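Local atomic coordinates of CS6 fimbrial subunit B, CS6 fimbrial subunit A (Escherichia coli, PDB entry 4B9G), a protein that serves as a pilin subunit of the CS6 colonization factor of enterotoxigenic E. coli, which probably helps the bacterium adhere to host cells. Residues M80-R85 with F111-T116; T135-S140 with I149-F154; R22-N27 with L38-M43. One frame throughout, in Å; residues are numbered along the deposited sequence.

Overall arrangement
All three contacts pair neighbouring antiparallel strands of the subunit's beta-sheet framework. Contacts 1 and 3 lie wholly in the CssB part. Contact 2 joins CssB to the fused CssA donor strand. Contacts 1 and 3 have centres about 11 Å apart and touch directly. Y82 OH of contact 1 and Y39 OH of contact 3 are 2.8 Å apart, probably hydrogen-bonded. Strand 37-44 also pairs with strand 108-119. The centres of contacts 2 and 3 are about 17 Å apart. They meet by packing of M43 on V136 and of I23 on F154. Contacts 1 and 2 have centres about 19 Å apart and do not touch.

Contact 1 of 3, residues M80-R85 with F111-T116; sequences MNYYIR and FSAIYT
This antiparallel strand pair lies in the CssB part of the fusion, where Y83 packs on I114 as R85 bonds to S112 through the backbone. The N-to-C directions of segments 80-85 and 111-116 are 145° apart, a marked twist from antiparallel. Y83 with I114 and R85 with S112 are hydrogen-bonded pairs. I114 N reaches Y83 O at 2.8 Å, and R85 N reaches S112 O at 2.9 Å. At the other end T116 N gives a bond to N81 O, coming from well above the carbonyl plane.

Two kinds of packing flank this ladder. On the face of Y83, R85, S112 and I114, the Y83 ring lies over I114. I114 CB makes a CH-pi contact 3.9 Å from the Y83 ring centroid. The ring swings there because Y83 CG sits between the backbone N and the carbonyl carbon (chi1 64°). T116 CG2 meets the edge of the same ring, 3.3 Å from Y83 CD2. A bend at the third torsion of R85 (72°) brings one face of its guanidinium against I114 CD1, which lies near the rim, 3.5 Å from R85 NH1. R85 NE forms a salt bridge with D87, which also bonds S112 OG.

On the opposite face, Y82 CD2 rests on A113 CB at 3.4 Å. I84 CG2 touches F111 CD2 at 3.8 Å. Y82 also packs edge-to-face with Y39, and I84 and F111 reach strand 51-56. A buried apolar face on a twisted antiparallel pair is typical of a beta-sandwich, consistent with the immunoglobulin-like fold of chaperone-usher fimbrial subunits.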
loop_
_atom_site.group_PDB
_atom_site.type_symbol
_atom_site.label_atom_id
_atom_site.label_comp_id
_atom_site.label_asym_id
_atom_site.label_seq_id
_atom_site.Cartn_x
_atom_site.Cartn_y
_atom_site.Cartn_z
ATOM N N MET A 80 3.622 -5.478 -11.774
ATOM C CA MET A 80 3.780 -4.035 -11.626
ATOM C C MET A 80 4.443 -3.749 -10.289
ATOM O O MET A 80 3.977 -4.220 -9.255
ATOM C CB MET A 80 2.410 -3.358 -11.666
ATOM C CG MET A 80 1.631 -3.621 -12.944
ATOM S SD MET A 80 0.017 -2.846 -12.835
ATOM C CE MET A 80 -0.670 -3.254 -14.444
ATOM N N ASN A 81 5.494 -2.938 -10.312
ATOM C CA ASN A 81 6.159 -2.467 -9.113
ATOM C C ASN A 81 5.553 -1.150 -8.625
ATOM O O ASN A 81 5.184 -0.299 -9.440
ATOM C CB ASN A 81 7.637 -2.214 -9.399
ATOM C CG ASN A 81 8.387 -3.453 -9.794
ATOM O OD1 ASN A 81 8.118 -4.531 -9.307
ATOM N ND2 ASN A 81 9.347 -3.293 -10.690
ATOM N N TYR A 82 5.485 -0.954 -7.307
ATOM C CA TYR A 82 4.909 0.271 -6.771
ATOM C C TYR A 82 5.422 0.554 -5.367
ATOM O O TYR A 82 5.924 -0.340 -4.695
ATOM C CB TYR A 82 3.373 0.206 -6.755
ATOM C CG TYR A 82 2.800 -0.723 -5.713
ATOM C CD1 TYR A 82 2.654 -2.087 -5.947
ATOM C CD2 TYR A 82 2.390 -0.231 -4.480
ATOM C CE1 TYR A 82 2.116 -2.925 -4.985
ATOM C CE2 TYR A 82 1.832 -1.058 -3.518
ATOM C CZ TYR A 82 1.693 -2.402 -3.772
ATOM O OH TYR A 82 1.094 -3.205 -2.813
ATOM N N TYR A 83 5.233 1.795 -4.917
ATOM C CA TYR A 83 5.464 2.160 -3.526
ATOM C C TYR A 83 4.230 2.891 -2.979
ATOM O O TYR A 83 3.369 3.366 -3.741
ATOM C CB TYR A 83 6.708 3.048 -3.349
ATOM C CG TYR A 83 6.627 4.386 -4.007
ATOM C CD1 TYR A 83 6.086 5.481 -3.351
ATOM C CD2 TYR A 83 7.081 4.546 -5.316
ATOM C CE1 TYR A 83 6.025 6.716 -3.993
ATOM C CE2 TYR A 83 7.027 5.761 -5.954
ATOM C CZ TYR A 83 6.498 6.840 -5.298
ATOM O OH TYR A 83 6.461 8.075 -5.903
ATOM N N ILE A 84 4.151 3.000 -1.658
ATOM C CA ILE A 84 3.048 3.684 -0.985
ATOM C C ILE A 84 3.420 5.138 -0.641
ATOM O O ILE A 84 4.454 5.398 -0.002
ATOM C CB ILE A 84 2.661 2.924 0.323
ATOM C CG1 ILE A 84 2.090 1.544 -0.028
ATOM C CG2 ILE A 84 1.705 3.749 1.182
ATOM C CD1 ILE A 84 0.690 1.538 -0.635
ATOM N N ARG A 85 2.568 6.074 -1.054
ATOM C CA ARG A 85 2.684 7.504 -0.772
ATOM C C ARG A 85 1.518 7.911 0.143
ATOM O O ARG A 85 0.368 7.517 -0.109
ATOM C CB ARG A 85 2.599 8.287 -2.089
ATOM C CG ARG A 85 2.822 9.773 -1.939
ATOM C CD ARG A 85 2.753 10.516 -3.270
ATOM N NE ARG A 85 1.380 10.575 -3.759
ATOM C CZ ARG A 85 1.019 10.604 -5.041
ATOM N NH1 ARG A 85 1.909 10.584 -6.017
ATOM N NH2 ARG A 85 -0.265 10.629 -5.340
ATOM N N PHE A 111 -3.724 7.025 1.408
ATOM C CA PHE A 111 -2.469 6.626 0.788
ATOM C C PHE A 111 -2.759 6.178 -0.640
ATOM O O PHE A 111 -3.896 5.784 -0.963
ATOM C CB PHE A 111 -1.801 5.464 1.548
ATOM C CG PHE A 111 -1.545 5.736 3.018
ATOM C CD1 PHE A 111 -2.555 5.573 3.961
ATOM C CD2 PHE A 111 -0.277 6.124 3.461
ATOM C CE1 PHE A 111 -2.318 5.808 5.291
ATOM C CE2 PHE A 111 -0.032 6.360 4.810
ATOM C CZ PHE A 111 -1.046 6.194 5.727
ATOM N N SER A 112 -1.806 6.185 -1.520
ATOM C CA SER A 112 -1.812 5.783 -2.864
ATOM C C SER A 112 -0.660 4.812 -3.180
ATOM O O SER A 112 0.463 5.018 -2.713
ATOM C CB SER A 112 -1.858 6.975 -3.807
ATOM O OG SER A 112 -0.779 7.694 -3.539
ATOM N N ALA A 113 -0.941 3.793 -3.987
ATOM C CA ALA A 113 0.069 2.913 -4.570
ATOM C C ALA A 113 0.513 3.503 -5.897
ATOM O O ALA A 113 -0.309 3.653 -6.811
ATOM C CB ALA A 113 -0.531 1.517 -4.786
ATOM N N ILE A 114 1.788 3.854 -5.992
ATOM C CA ILE A 114 2.331 4.608 -7.121
ATOM C C ILE A 114 3.227 3.719 -7.993
ATOM O O ILE A 114 4.228 3.176 -7.516
ATOM C CB ILE A 114 3.151 5.820 -6.623
ATOM C CG1 ILE A 114 2.295 6.702 -5.699
ATOM C CG2 ILE A 114 3.715 6.603 -7.799
ATOM C CD1 ILE A 114 1.020 7.186 -6.325
ATOM N N TYR A 115 2.850 3.572 -9.261
ATOM C CA TYR A 115 3.567 2.729 -10.217
ATOM C C TYR A 115 4.970 3.255 -10.488
ATOM O O TYR A 115 5.159 4.450 -10.786
ATOM C CB TYR A 115 2.762 2.685 -11.516
ATOM C CG TYR A 115 3.366 1.826 -12.592
ATOM C CD1 TYR A 115 3.172 0.443 -12.620
ATOM C CD2 TYR A 115 4.151 2.386 -13.597
ATOM C CE1 TYR A 115 3.732 -0.349 -13.606
ATOM C CE2 TYR A 115 4.714 1.588 -14.607
ATOM C CZ TYR A 115 4.489 0.219 -14.606
ATOM O OH TYR A 115 5.066 -0.564 -15.573
ATOM N N THR A 116 5.944 2.348 -10.439
ATOM C CA THR A 116 7.342 2.709 -10.679
ATOM C C THR A 116 8.019 1.922 -11.792
ATOM O O THR A 116 9.176 2.187 -12.104
ATOM C CB THR A 116 8.208 2.491 -9.439
ATOM O OG1 THR A 116 8.193 1.104 -9.079
ATOM C CG2 THR A 116 7.729 3.293 -8.319
HETATM O O HOH W 1 10.785 -0.847 -11.551
#

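Contact 2 of 3, residues T135-S140 with I149-F154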
loop_
_atom_site.group_PDB
_atom_site.type_symbol
_atom_site.label_atom_id
_atom_site.label_comp_id
_atom_site.label_asym_id
_atom_site.label_seq_id
_atom_site.Cartn_x
_atom_site.Cartn_y
_atom_site.Cartn_z
ATOM N N THR A 135 0.393 -4.924 3.873
ATOM C CA THR A 135 0.433 -5.043 5.323
ATOM C C THR A 135 0.121 -3.687 5.948
ATOM O O THR A 135 0.777 -2.685 5.659
ATOM C CB THR A 135 1.810 -5.478 5.821
ATOM O OG1 THR A 135 2.146 -6.755 5.252
ATOM C CG2 THR A 135 1.848 -5.521 7.348
ATOM N N VAL A 136 -0.894 -3.666 6.819
ATOM C CA VAL A 136 -1.155 -2.524 7.685
ATOM C C VAL A 136 -1.086 -3.029 9.118
ATOM O O VAL A 136 -1.669 -4.064 9.458
ATOM C CB VAL A 136 -2.532 -1.872 7.417
ATOM C CG1 VAL A 136 -2.752 -0.667 8.330
ATOM C CG2 VAL A 136 -2.688 -1.487 5.943
ATOM N N SER A 137 -0.333 -2.317 9.950
ATOM C CA SER A 137 -0.200 -2.653 11.360
ATOM C C SER A 137 -0.459 -1.412 12.210
ATOM O O SER A 137 -0.077 -0.299 11.843
ATOM C CB SER A 137 1.187 -3.208 11.683
ATOM O OG SER A 137 1.475 -4.313 10.842
ATOM N N PHE A 138 -1.126 -1.632 13.345
ATOM C CA PHE A 138 -1.436 -0.603 14.327
ATOM C C PHE A 138 -0.632 -0.874 15.605
ATOM O O PHE A 138 -0.487 -2.029 16.022
ATOM C CB PHE A 138 -2.923 -0.630 14.691
ATOM C CG PHE A 138 -3.869 -0.149 13.603
ATOM C CD1 PHE A 138 -3.439 0.538 12.478
ATOM C CD2 PHE A 138 -5.228 -0.354 13.756
ATOM C CE1 PHE A 138 -4.357 1.006 11.528
ATOM C CE2 PHE A 138 -6.138 0.122 12.832
ATOM C CZ PHE A 138 -5.703 0.805 11.717
ATOM N N TYR A 139 -0.160 0.196 16.244
ATOM C CA TYR A 139 0.688 0.128 17.433
ATOM C C TYR A 139 0.157 1.048 18.521
ATOM O O TYR A 139 -0.436 2.101 18.240
ATOM C CB TYR A 139 2.124 0.583 17.127
ATOM C CG TYR A 139 2.782 -0.243 16.058
ATOM C CD1 TYR A 139 2.536 0.025 14.713
ATOM C CD2 TYR A 139 3.627 -1.305 16.368
ATOM C CE1 TYR A 139 3.096 -0.736 13.717
ATOM C CE2 TYR A 139 4.201 -2.077 15.353
ATOM C CZ TYR A 139 3.921 -1.784 14.027
ATOM O OH TYR A 139 4.463 -2.510 12.990
ATOM N N SER A 140 0.434 0.680 19.764
ATOM C CA SER A 140 0.308 1.596 20.885
ATOM C C SER A 140 1.728 1.932 21.358
ATOM O O SER A 140 2.616 1.104 21.242
ATOM C CB SER A 140 -0.439 0.909 22.011
ATOM O OG SER A 140 0.339 -0.163 22.500
ATOM N N ILE A 149 -0.421 -3.910 18.144
ATOM C CA ILE A 149 -1.705 -4.340 18.674
ATOM C C ILE A 149 -2.673 -4.935 17.638
ATOM O O ILE A 149 -3.621 -5.629 18.027
ATOM C CB ILE A 149 -2.380 -3.242 19.544
ATOM C CG1 ILE A 149 -2.660 -1.987 18.717
ATOM C CG2 ILE A 149 -1.506 -2.912 20.751
ATOM C CD1 ILE A 149 -3.254 -0.820 19.501
ATOM N N ALA A 150 -2.414 -4.731 16.347
ATOM C CA ALA A 150 -3.205 -5.376 15.304
ATOM C C ALA A 150 -2.417 -5.330 14.005
ATOM O O ALA A 150 -1.659 -4.390 13.753
ATOM C CB ALA A 150 -4.562 -4.685 15.142
ATOM N N THR A 151 -2.600 -6.341 13.159
ATOM C CA THR A 151 -2.014 -6.337 11.825
ATOM C C THR A 151 -2.878 -7.158 10.877
ATOM O O THR A 151 -3.553 -8.104 11.304
ATOM C CB THR A 151 -0.534 -6.843 11.847
ATOM O OG1 THR A 151 0.066 -6.629 10.562
ATOM C CG2 THR A 151 -0.436 -8.301 12.213
ATOM N N LYS A 152 -2.914 -6.855 9.627
ATOM C CA LYS A 152 -3.641 -7.511 8.581
ATOM C C LYS A 152 -2.932 -7.302 7.246
ATOM O O LYS A 152 -2.441 -6.213 6.954
ATOM C CB LYS A 152 -5.071 -7.018 8.490
ATOM C CG LYS A 152 -5.993 -7.504 7.417
ATOM C CD LYS A 152 -6.511 -8.829 7.530
ATOM C CE LYS A 152 -7.722 -9.172 6.683
ATOM N NZ LYS A 152 -7.427 -8.851 5.422
ATOM N N ASN A 153 -2.860 -8.377 6.472
ATOM C CA ASN A 153 -2.445 -8.311 5.086
ATOM C C ASN A 153 -3.689 -8.213 4.192
ATOM O O ASN A 153 -4.357 -9.207 3.944
ATOM C CB ASN A 153 -1.573 -9.508 4.705
ATOM C CG ASN A 153 -0.247 -9.531 5.454
ATOM O OD1 ASN A 153 0.177 -8.526 6.015
ATOM N ND2 ASN A 153 0.403 -10.692 5.474
ATOM N N PHE A 154 -4.020 -7.004 3.756
ATOM C CA PHE A 154 -5.217 -6.763 2.951
ATOM C C PHE A 154 -4.982 -7.129 1.487
ATOM O O PHE A 154 -4.013 -6.657 0.881
ATOM C CB PHE A 154 -5.615 -5.280 3.005
ATOM C CG PHE A 154 -6.200 -4.845 4.316
ATOM C CD1 PHE A 154 -7.570 -4.930 4.562
ATOM C CD2 PHE A 154 -5.386 -4.320 5.299
ATOM C CE1 PHE A 154 -8.100 -4.510 5.772
ATOM C CE2 PHE A 154 -5.923 -3.914 6.523
ATOM C CZ PHE A 154 -7.277 -3.999 6.751
#
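T135 and S137 of CssB meet N153 and T151 of the fused CssA segment in a donor-strand complementation pairing. The two segments run almost exactly antiparallel. The link between them is engineered, so the hairpin they form is a product of the construct.

The tight part is the backbone ladder. V136 N bonds to K152 O at 3.0 Å with a nearly straight N-H (171°), and K152 N returns a bond to V136 O. F138 N bonds to A150 O at 2.8 Å. Next to it the ladder is disturbed by a classic beta bulge, with I149 and A150 both facing F138. I149 N is 2.8 Å from F138 O, while A150 N makes only a weak bond to the same oxygen.

The face of T135, S137, T151 and N153 is polar. T151 and N153 are exposed to solvent there. The hydroxyls S137 OG and T151 OG1 are hydrogen-bonded at 2.7 Å. T151 OG1 stands anti to its backbone N (chi1 -171°), which brings it across to S137. T135 and N153 lie side by side and point the same way. T135 OG1 also bonds to T57.

The other face carries V136, F138 and A150, with K152 at its border. Across the strands its side chains touch loosely. V136 CG2 and F154 CD2 are 4.0 Å apart, and F138 CB and A150 CB are 4.4 Å apart. The F138 ring turns from the donor strand to pack on I17 and A20 of helix 17-20. K152 CG lies over the centre of the F154 ring. On the polar face, T135 OG1 gives its proton to N153 OD1 at 2.8 Å, from 48° out of the amide carbonyl plane.

Contact 3 of 3, residues R22-N27 with L38-M43; sequences RIIPVN and LYTVEM
R22 and E42 stand side by side on a beta hairpin of the CssB part, formed by strands 21-28 and 37-44. Both side chains point the same way, but their flat ends are turned. The guanidinium and carboxylate planes are 76° apart. The direct salt bridge is long, with R22 NH2 3.8 Å from E42 OE1. A water closes the gap. It accepts a bond from R22 NE at 2.9 Å and gives one to E42 OE1 at 2.6 Å, lying at the edge of the guanidinium in its plane. The R22 chain is bent at its third torsion (96°), which folds the guanidinium over I24 CD1, whereas E42 is extended beyond CG.

I24 and T40 share this face and pack at a slant, with I24 CB 3.5 Å from T40 CG2. I24 CD1 also approaches the E42 carboxylate.

The other face carries I23, V41 and Y39. I23 runs alongside both partners. Its CD1 touches V41 CG2 at 4.0 Å, and its CG2 meets the Y39 ring obliquely at CD1. V41 CG2 also lies at the edge of the Y39 ring. V156 of the CssA donor strand packs on I23 and Y39, while L134 of CssB touches Y39 and V41.

Between the two faces, the backbones form two antiparallel hydrogen-bonded pairs, R22 with E42 and I24 with T40. I24 N reaches T40 O at 2.8 Å. Beyond P25, V26 N bonds to L38 O at 3.0 Å, from 39° out of the carbonyl plane.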
loop_
_atom_site.group_PDB
_atom_site.type_symbol
_atom_site.label_atom_id
_atom_site.label_comp_id
_atom_site.label_asym_id
_atom_site.label_seq_id
_atom_site.Cartn_x
_atom_site.Cartn_y
_atom_site.Cartn_z
ATOM N N ARG A 22 -10.037 0.641 4.178
ATOM C CA ARG A 22 -10.629 0.237 2.916
ATOM C C ARG A 22 -9.604 0.438 1.785
ATOM O O ARG A 22 -8.805 1.381 1.793
ATOM C CB ARG A 22 -11.899 1.075 2.650
ATOM C CG ARG A 22 -12.451 1.138 1.283
ATOM C CD ARG A 22 -13.780 1.826 1.357
ATOM N NE ARG A 22 -13.870 3.264 1.081
ATOM C CZ ARG A 22 -14.267 3.780 -0.078
ATOM N NH1 ARG A 22 -14.508 3.010 -1.132
ATOM N NH2 ARG A 22 -14.440 5.091 -0.171
ATOM N N ILE A 23 -9.677 -0.439 0.786
ATOM C CA ILE A 23 -8.861 -0.413 -0.421
ATOM C C ILE A 23 -9.765 -0.079 -1.613
ATOM O O ILE A 23 -10.885 -0.609 -1.725
ATOM C CB ILE A 23 -8.241 -1.786 -0.689
ATOM C CG1 ILE A 23 -7.538 -2.346 0.556
ATOM C CG2 ILE A 23 -7.355 -1.718 -1.946
ATOM C CD1 ILE A 23 -6.377 -1.525 1.054
ATOM N N ILE A 24 -9.281 0.800 -2.493
ATOM C CA ILE A 24 -10.018 1.227 -3.685
ATOM C C ILE A 24 -9.137 0.998 -4.921
ATOM O O ILE A 24 -8.212 1.772 -5.186
ATOM C CB ILE A 24 -10.433 2.720 -3.624
ATOM C CG1 ILE A 24 -11.040 3.089 -2.268
ATOM C CG2 ILE A 24 -11.401 3.023 -4.760
ATOM C CD1 ILE A 24 -11.422 4.554 -2.126
ATOM N N PRO A 25 -9.366 -0.093 -5.676
ATOM C CA PRO A 25 -8.586 -0.312 -6.909
ATOM C C PRO A 25 -8.827 0.769 -7.946
ATOM O O PRO A 25 -9.931 1.309 -8.017
ATOM C CB PRO A 25 -9.102 -1.670 -7.420
ATOM C CG PRO A 25 -9.603 -2.342 -6.153
ATOM C CD PRO A 25 -10.247 -1.242 -5.374
ATOM N N VAL A 26 -7.804 1.042 -8.755
ATOM C CA VAL A 26 -7.936 1.868 -9.945
ATOM C C VAL A 26 -7.947 0.941 -11.154
ATOM O O VAL A 26 -7.185 -0.036 -11.240
ATOM C CB VAL A 26 -6.810 2.921 -10.057
ATOM C CG1 VAL A 26 -6.963 3.781 -11.310
ATOM C CG2 VAL A 26 -6.794 3.813 -8.812
ATOM N N ASN A 27 -8.852 1.246 -12.068
ATOM C CA ASN A 27 -9.046 0.452 -13.259
ATOM C C ASN A 27 -8.567 1.261 -14.459
ATOM O O ASN A 27 -8.917 2.436 -14.613
ATOM C CB ASN A 27 -10.517 0.019 -13.345
ATOM C CG ASN A 27 -10.957 -0.691 -12.065
ATOM O OD1 ASN A 27 -10.430 -1.762 -11.734
ATOM N ND2 ASN A 27 -11.847 -0.051 -11.297
ATOM N N LEU A 38 -2.267 3.010 -8.707
ATOM C CA LEU A 38 -2.786 1.667 -8.977
ATOM C C LEU A 38 -3.975 1.313 -8.079
ATOM O O LEU A 38 -4.891 0.595 -8.515
ATOM C CB LEU A 38 -1.686 0.643 -8.823
ATOM C CG LEU A 38 -0.460 0.860 -9.712
ATOM C CD1 LEU A 38 0.579 -0.249 -9.473
ATOM C CD2 LEU A 38 -0.828 0.962 -11.192
ATOM N N TYR A 39 -3.938 1.779 -6.840
ATOM C CA TYR A 39 -5.030 1.656 -5.886
ATOM C C TYR A 39 -4.822 2.728 -4.824
ATOM O O TYR A 39 -3.723 3.294 -4.714
ATOM C CB TYR A 39 -5.142 0.242 -5.293
ATOM C CG TYR A 39 -4.011 -0.233 -4.405
ATOM C CD1 TYR A 39 -3.964 0.107 -3.064
ATOM C CD2 TYR A 39 -3.009 -1.054 -4.900
ATOM C CE1 TYR A 39 -2.956 -0.379 -2.227
ATOM C CE2 TYR A 39 -1.989 -1.542 -4.080
ATOM C CZ TYR A 39 -1.976 -1.213 -2.735
ATOM O OH TYR A 39 -1.017 -1.685 -1.870
ATOM N N THR A 40 -5.859 2.990 -4.045
ATOM C CA THR A 40 -5.734 3.904 -2.910
ATOM C C THR A 40 -6.225 3.181 -1.648
ATOM O O THR A 40 -6.885 2.116 -1.706
ATOM C CB THR A 40 -6.439 5.182 -3.181
ATOM O OG1 THR A 40 -5.874 5.986 -4.207
ATOM C CG2 THR A 40 -7.819 5.054 -3.212
ATOM N N VAL A 41 -5.856 3.750 -0.513
ATOM C CA VAL A 41 -6.141 3.206 0.810
ATOM C C VAL A 41 -6.701 4.345 1.656
ATOM O O VAL A 41 -6.128 5.452 1.672
ATOM C CB VAL A 41 -4.857 2.682 1.484
ATOM C CG1 VAL A 41 -5.177 2.042 2.839
ATOM C CG2 VAL A 41 -4.116 1.717 0.566
ATOM N N GLU A 42 -7.799 4.091 2.364
ATOM C CA GLU A 42 -8.384 5.075 3.279
ATOM C C GLU A 42 -8.569 4.424 4.632
ATOM O O GLU A 42 -8.993 3.269 4.719
ATOM C CB GLU A 42 -9.706 5.634 2.728
ATOM C CG GLU A 42 -9.536 6.211 1.312
ATOM C CD GLU A 42 -10.655 7.130 0.848
ATOM O OE1 GLU A 42 -11.732 7.153 1.459
ATOM O OE2 GLU A 42 -10.463 7.830 -0.159
ATOM N N MET A 43 -8.252 5.148 5.702
ATOM C CA MET A 43 -8.426 4.624 7.056
ATOM C C MET A 43 -8.705 5.737 8.050
ATOM O O MET A 43 -8.278 6.860 7.879
ATOM C CB MET A 43 -7.214 3.827 7.524
ATOM C CG MET A 43 -5.939 4.662 7.710
ATOM S SD MET A 43 -4.440 3.708 8.231
ATOM C CE MET A 43 -4.059 2.741 6.770
HETATM O O HOH W 2 -13.192 5.485 2.749
#